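Local coordinates for PROTEIN (hypothetical protein EF0366) (Enterococcus faecalis, PDB 1VPY) that is of unknown function but belongs to the DUF72 family and adopts a TIM-barrel fold, with zinc ions bound in the crystal, at residues F203-R208 and A235-A240. Sequence-based numbering, arbitrary orientation.
Sequences FRFHGR and ADLSEA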
loop_
_atom_site.group_PDB
_atom_site.type_symbol
_atom_site.label_atom_id
_atom_site.label_comp_id
_atom_site.label_asym_id
_atom_site.label_seq_id
_atom_site.Cartn_x
_atom_site.Cartn_y
_atom_site.Cartn_z
ATOM N N PHE A 203 5.269 -3.826 1.013
ATOM C CA PHE A 203 6.318 -3.049 0.359
ATOM C C PHE A 203 5.696 -2.268 -0.772
ATOM O O PHE A 203 4.800 -2.772 -1.449
ATOM C CB PHE A 203 7.343 -3.986 -0.276
ATOM C CG PHE A 203 8.337 -4.557 0.689
ATOM C CD1 PHE A 203 9.505 -3.858 0.994
ATOM C CD2 PHE A 203 8.119 -5.801 1.272
ATOM C CE1 PHE A 203 10.433 -4.382 1.876
ATOM C CE2 PHE A 203 9.041 -6.335 2.153
ATOM C CZ PHE A 203 10.204 -5.628 2.455
ATOM N N ARG A 204 6.183 -1.055 -1.005
ATOM C CA ARG A 204 5.835 -0.319 -2.215
ATOM C C ARG A 204 7.084 0.330 -2.785
ATOM O O ARG A 204 7.764 1.116 -2.105
ATOM C CB ARG A 204 4.761 0.739 -1.946
ATOM C CG ARG A 204 3.379 0.172 -1.614
ATOM C CD ARG A 204 2.360 1.287 -1.449
ATOM N NE ARG A 204 1.759 1.674 -2.719
ATOM C CZ ARG A 204 1.475 2.923 -3.079
ATOM N NH1 ARG A 204 1.754 3.951 -2.283
ATOM N NH2 ARG A 204 0.922 3.142 -4.256
ATOM N N PHE A 205 7.389 -0.016 -4.034
ATOM C CA PHE A 205 8.554 0.516 -4.702
ATOM C C PHE A 205 8.104 1.565 -5.697
ATOM O O PHE A 205 7.383 1.268 -6.656
ATOM C CB PHE A 205 9.342 -0.592 -5.398
ATOM C CG PHE A 205 9.681 -1.762 -4.508
ATOM C CD1 PHE A 205 10.116 -1.567 -3.199
ATOM C CD2 PHE A 205 9.582 -3.063 -4.992
ATOM C CE1 PHE A 205 10.429 -2.653 -2.377
ATOM C CE2 PHE A 205 9.899 -4.151 -4.187
ATOM C CZ PHE A 205 10.320 -3.950 -2.877
ATOM N N HIS A 206 8.527 2.798 -5.451
ATOM C CA HIS A 206 8.119 3.940 -6.254
ATOM C C HIS A 206 9.150 4.312 -7.313
ATOM O O HIS A 206 8.903 5.205 -8.125
ATOM C CB HIS A 206 7.865 5.149 -5.348
ATOM C CG HIS A 206 6.735 4.955 -4.386
ATOM N ND1 HIS A 206 5.418 4.898 -4.787
ATOM C CD2 HIS A 206 6.727 4.795 -3.041
ATOM C CE1 HIS A 206 4.645 4.716 -3.730
ATOM N NE2 HIS A 206 5.416 4.648 -2.659
ATOM N N GLY A 207 10.299 3.639 -7.294
ATOM C CA GLY A 207 11.431 4.027 -8.126
ATOM C C GLY A 207 12.215 5.158 -7.488
ATOM O O GLY A 207 11.794 5.723 -6.481
ATOM N N ARG A 208 13.348 5.512 -8.077
ATOM C CA ARG A 208 14.266 6.430 -7.412
ATOM C C ARG A 208 14.470 7.763 -8.137
ATOM O O ARG A 208 15.425 8.496 -7.846
ATOM C CB ARG A 208 15.597 5.729 -7.140
ATOM C CG ARG A 208 15.525 4.808 -5.949
ATOM C CD ARG A 208 16.602 3.761 -5.980
ATOM N NE ARG A 208 16.295 2.685 -5.041
ATOM C CZ ARG A 208 17.132 1.702 -4.726
ATOM N NH1 ARG A 208 18.343 1.643 -5.269
ATOM N NH2 ARG A 208 16.758 0.774 -3.860
ATOM N N ALA A 235 17.959 -7.042 -7.004
ATOM C CA ALA A 235 18.668 -7.958 -6.120
ATOM C C ALA A 235 18.660 -7.469 -4.674
ATOM O O ALA A 235 18.420 -8.260 -3.759
ATOM C CB ALA A 235 20.097 -8.179 -6.604
ATOM N N ASP A 236 18.928 -6.176 -4.474
ATOM C CA ASP A 236 18.925 -5.575 -3.139
ATOM C C ASP A 236 17.537 -5.684 -2.533
ATOM O O ASP A 236 17.383 -6.174 -1.412
ATOM C CB ASP A 236 19.351 -4.106 -3.189
ATOM C CG ASP A 236 20.816 -3.917 -3.589
ATOM O OD1 ASP A 236 21.684 -4.707 -3.162
ATOM O OD2 ASP A 236 21.099 -2.954 -4.336
ATOM N N LEU A 237 16.528 -5.259 -3.293
ATOM C CA LEU A 237 15.139 -5.241 -2.824
ATOM C C LEU A 237 14.585 -6.635 -2.564
ATOM O O LEU A 237 13.708 -6.807 -1.717
ATOM C CB LEU A 237 14.235 -4.510 -3.817
ATOM C CG LEU A 237 14.534 -3.048 -4.131
ATOM C CD1 LEU A 237 13.819 -2.623 -5.401
ATOM C CD2 LEU A 237 14.174 -2.136 -2.976
ATOM N N SER A 238 15.084 -7.626 -3.295
ATOM C CA SER A 238 14.681 -9.005 -3.064
ATOM C C SER A 238 15.208 -9.541 -1.727
ATOM O O SER A 238 14.478 -10.238 -1.012
ATOM C CB SER A 238 15.136 -9.888 -4.218
ATOM O OG SER A 238 14.464 -9.512 -5.407
ATOM N N GLU A 239 16.466 -9.214 -1.397
ATOM C CA GLU A 239 17.062 -9.583 -0.105
ATOM C C GLU A 239 16.172 -9.115 1.037
ATOM O O GLU A 239 15.906 -9.872 1.969
ATOM C CB GLU A 239 18.457 -8.968 0.081
ATOM C CG GLU A 239 19.638 -9.790 -0.415
ATOM C CD GLU A 239 20.971 -9.252 0.114
ATOM O OE1 GLU A 239 21.315 -9.564 1.278
ATOM O OE2 GLU A 239 21.679 -8.522 -0.627
ATOM N N ALA A 240 15.718 -7.864 0.950
ATOM C CA ALA A 240 14.904 -7.240 1.991
ATOM C C ALA A 240 13.512 -7.860 2.072
ATOM O O ALA A 240 12.984 -8.080 3.170
ATOM C CB ALA A 240 14.818 -5.741 1.773
#
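L237 lies against the ring of F205 where helix 231-245 covers strand 201-205 of a TIM barrel. The strand is the seventh of eight parallel strands; helix 231-245 follows it in the chain and leads to the eighth, strand 250-255. The contact is therefore part of the layer between barrel and outer helices. L237 CD1 sits over the centre of one face of the F205 ring, 4.2 Å from the centroid and 6° off the ring normal. This is a CH-pi contact. The other methyl, CD2, reaches the rim of the same ring and lies 3.8 Å from F205 CE1. The leucine and the ring lie alongside each other, reaching in from opposite sides. The F205 CB points at the helix. Its chi1 of -52° sets CG anti to the carbonyl carbon, and chi2 of -42° then turns a ring face to L237. The same ring meets F255 edge-to-face.

F203 also points at the helix and meets A240, about one turn after L237. It packs on V241 and M244 as well, and F203 CZ approaches A240 O at 3.8 Å.

Beyond the strand end, R208 runs extended from CG to NE past L237. R208 NH2 forms a salt bridge with D180 on the neighbouring strand 175-180. The same NH2 lies 4.0 Å from L237 CD2.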